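Local coordinates for protein lovastatin nonaketide synthase, polyketide synthase component (PDB 7CPX) that builds the dihydromonacolin L polyketide of lovastatin from malonyl-CoA by repeated condensation, methylating and reducing the growing chain, with the partner enzyme LovC, at residues A[1748-1753]-A[2248-2253]. The protein carries 2 engineered substitutions. Sequence-based numbering, arbitrary orientation.
Sequences RREHPD and DVMLNN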
loop_
_atom_site.group_PDB
_atom_site.type_symbol
_atom_site.label_atom_id
_atom_site.label_comp_id
_atom_site.label_asym_id
_atom_site.label_seq_id
_atom_site.Cartn_x
_atom_site.Cartn_y
_atom_site.Cartn_z
ATOM N N ARG A 1748 69.435 -22.364 -5.538
ATOM C CA ARG A 1748 69.626 -20.943 -5.273
ATOM C C ARG A 1748 68.671 -20.454 -4.194
ATOM O O ARG A 1748 68.960 -19.467 -3.508
ATOM C CB ARG A 1748 69.434 -20.139 -6.559
ATOM C CG ARG A 1748 69.779 -18.666 -6.423
ATOM C CD ARG A 1748 69.825 -17.960 -7.771
ATOM N NE ARG A 1748 68.545 -18.003 -8.470
ATOM C CZ ARG A 1748 68.242 -18.845 -9.450
ATOM N NH1 ARG A 1748 69.105 -19.753 -9.878
ATOM N NH2 ARG A 1748 67.042 -18.771 -10.020
ATOM N N ARG A 1749 67.536 -21.129 -4.031
ATOM C CA ARG A 1749 66.593 -20.840 -2.959
ATOM C C ARG A 1749 66.944 -21.592 -1.683
ATOM O O ARG A 1749 66.886 -21.024 -0.588
ATOM C CB ARG A 1749 65.178 -21.212 -3.401
ATOM C CG ARG A 1749 64.736 -20.547 -4.689
ATOM C CD ARG A 1749 64.048 -19.232 -4.416
ATOM N NE ARG A 1749 62.780 -19.433 -3.724
ATOM C CZ ARG A 1749 61.632 -19.716 -4.324
ATOM N NH1 ARG A 1749 61.545 -19.816 -5.641
ATOM N NH2 ARG A 1749 60.542 -19.905 -3.586
ATOM N N GLU A 1750 67.303 -22.870 -1.815
ATOM C CA GLU A 1750 67.652 -23.678 -0.653
ATOM C C GLU A 1750 68.851 -23.093 0.077
ATOM O O GLU A 1750 68.825 -22.914 1.300
ATOM C CB GLU A 1750 67.950 -25.110 -1.093
ATOM C CG GLU A 1750 66.760 -25.850 -1.672
ATOM C CD GLU A 1750 67.150 -27.150 -2.347
ATOM O OE1 GLU A 1750 68.364 -27.434 -2.442
ATOM O OE2 GLU A 1750 66.243 -27.891 -2.782
ATOM N N HIS A 1751 69.911 -22.787 -0.662
ATOM C CA HIS A 1751 71.134 -22.249 -0.091
ATOM C C HIS A 1751 71.322 -20.816 -0.570
ATOM O O HIS A 1751 72.118 -20.566 -1.484
ATOM C CB HIS A 1751 72.334 -23.110 -0.481
ATOM C CG HIS A 1751 72.203 -24.545 -0.074
ATOM N ND1 HIS A 1751 72.431 -24.978 1.214
ATOM C CD2 HIS A 1751 71.867 -25.646 -0.787
ATOM C CE1 HIS A 1751 72.242 -26.283 1.277
ATOM N NE2 HIS A 1751 71.899 -26.713 0.077
ATOM N N PRO A 1752 70.609 -19.850 0.013
ATOM C CA PRO A 1752 70.757 -18.463 -0.451
ATOM C C PRO A 1752 72.182 -17.954 -0.359
ATOM O O PRO A 1752 72.593 -17.132 -1.188
ATOM C CB PRO A 1752 69.808 -17.681 0.469
ATOM C CG PRO A 1752 69.616 -18.555 1.664
ATOM C CD PRO A 1752 69.688 -19.958 1.156
ATOM N N ASP A 1753 72.952 -18.420 0.625
ATOM C CA ASP A 1753 74.361 -18.059 0.699
ATOM C C ASP A 1753 75.159 -18.633 -0.463
ATOM O O ASP A 1753 76.257 -18.142 -0.748
ATOM C CB ASP A 1753 74.955 -18.540 2.023
ATOM C CG ASP A 1753 74.197 -18.018 3.227
ATOM O OD1 ASP A 1753 73.640 -16.904 3.141
ATOM O OD2 ASP A 1753 74.157 -18.723 4.256
ATOM N N ASP A 2248 59.506 -33.780 -0.494
ATOM C CA ASP A 2248 59.938 -32.507 0.079
ATOM C C ASP A 2248 61.144 -32.773 0.969
ATOM O O ASP A 2248 61.018 -33.056 2.161
ATOM C CB ASP A 2248 58.802 -31.855 0.854
ATOM C CG ASP A 2248 57.575 -31.614 -0.002
ATOM O OD1 ASP A 2248 57.733 -31.436 -1.229
ATOM O OD2 ASP A 2248 56.455 -31.603 0.549
ATOM N N VAL A 2249 62.334 -32.681 0.379
ATOM C CA VAL A 2249 63.574 -32.968 1.088
ATOM C C VAL A 2249 64.691 -32.141 0.472
ATOM O O VAL A 2249 64.673 -31.827 -0.720
ATOM C CB VAL A 2249 63.913 -34.476 1.044
ATOM C CG1 VAL A 2249 64.058 -34.938 -0.395
ATOM C CG2 VAL A 2249 65.185 -34.761 1.827
ATOM N N MET A 2250 65.670 -31.792 1.301
ATOM C CA MET A 2250 66.832 -31.050 0.843
ATOM C C MET A 2250 67.812 -31.972 0.128
ATOM O O MET A 2250 67.959 -33.146 0.474
ATOM C CB MET A 2250 67.529 -30.371 2.022
ATOM C CG MET A 2250 67.055 -28.956 2.296
ATOM S SD MET A 2250 67.330 -27.845 0.903
ATOM C CE MET A 2250 69.085 -28.067 0.608
ATOM N N LEU A 2251 68.500 -31.415 -0.872
ATOM C CA LEU A 2251 69.441 -32.213 -1.651
ATOM C C LEU A 2251 70.506 -32.835 -0.758
ATOM O O LEU A 2251 70.851 -34.011 -0.920
ATOM C CB LEU A 2251 70.090 -31.353 -2.733
ATOM C CG LEU A 2251 69.231 -31.056 -3.962
ATOM C CD1 LEU A 2251 69.901 -30.009 -4.817
ATOM C CD2 LEU A 2251 68.990 -32.315 -4.774
ATOM N N ASN A 2252 71.039 -32.063 0.189
ATOM C CA ASN A 2252 72.010 -32.622 1.122
ATOM C C ASN A 2252 71.410 -33.787 1.897
ATOM O O ASN A 2252 72.091 -34.784 2.165
ATOM C CB ASN A 2252 72.509 -31.536 2.074
ATOM C CG ASN A 2252 71.381 -30.841 2.812
ATOM O OD1 ASN A 2252 70.308 -31.410 3.007
ATOM N ND2 ASN A 2252 71.619 -29.601 3.222
ATOM N N ASN A 2253 70.131 -33.682 2.261
ATOM C CA ASN A 2253 69.417 -34.761 2.928
ATOM C C ASN A 2253 68.644 -35.651 1.965
ATOM O O ASN A 2253 68.100 -36.673 2.395
ATOM C CB ASN A 2253 68.447 -34.185 3.968
ATOM C CG ASN A 2253 69.156 -33.396 5.050
ATOM O OD1 ASN A 2253 69.556 -33.948 6.076
ATOM N ND2 ASN A 2253 69.314 -32.097 4.826
#
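The C-terminal end of helix 1735-1750, probably part of the structural subdomain that accompanies the catalytic ketoreductase domain, meets a loop of that domain, with Met2250 set against Glu1750 and His1751. Glu1750 and Met2250 meet from opposing sides. The glutamate is straight from CG outward, whereas the methionine bends at both chi2 (-61°) and chi3 (-54°), which sets its sulfur against the CB-CG-CD stem of Glu1750 and turns the methyl toward His1751: Met2250 SD is 3.3 Å from Glu1750 CG. The methyl reaches both partners, Met2250 CE lying 3.2 Å from both Glu1750 OE1 and His1751 NE2. The sulfur stands at a slant to the imidazole, Met2250 SD being 5.3 Å from the centroid of the His1751 ring. Asn2252 comes to the edge of that ring, ND2 being 3.9 Å from His1751 CE1, and its amide plane stands 79° from the imidazole. On the acid, Leu2251 CD1 touches Glu1750 OE1 at 3.8 Å, while OE2 has a weak hydrogen bond to Ala2305 N. No hydrogen bond links the segments. Leu2251 also packs on Met1743 and Ile1747 of helix 1735-1750 and on helix 1705-1719, joining this loop, between strand 2236-2241 and helix 2256-2276, to both helices.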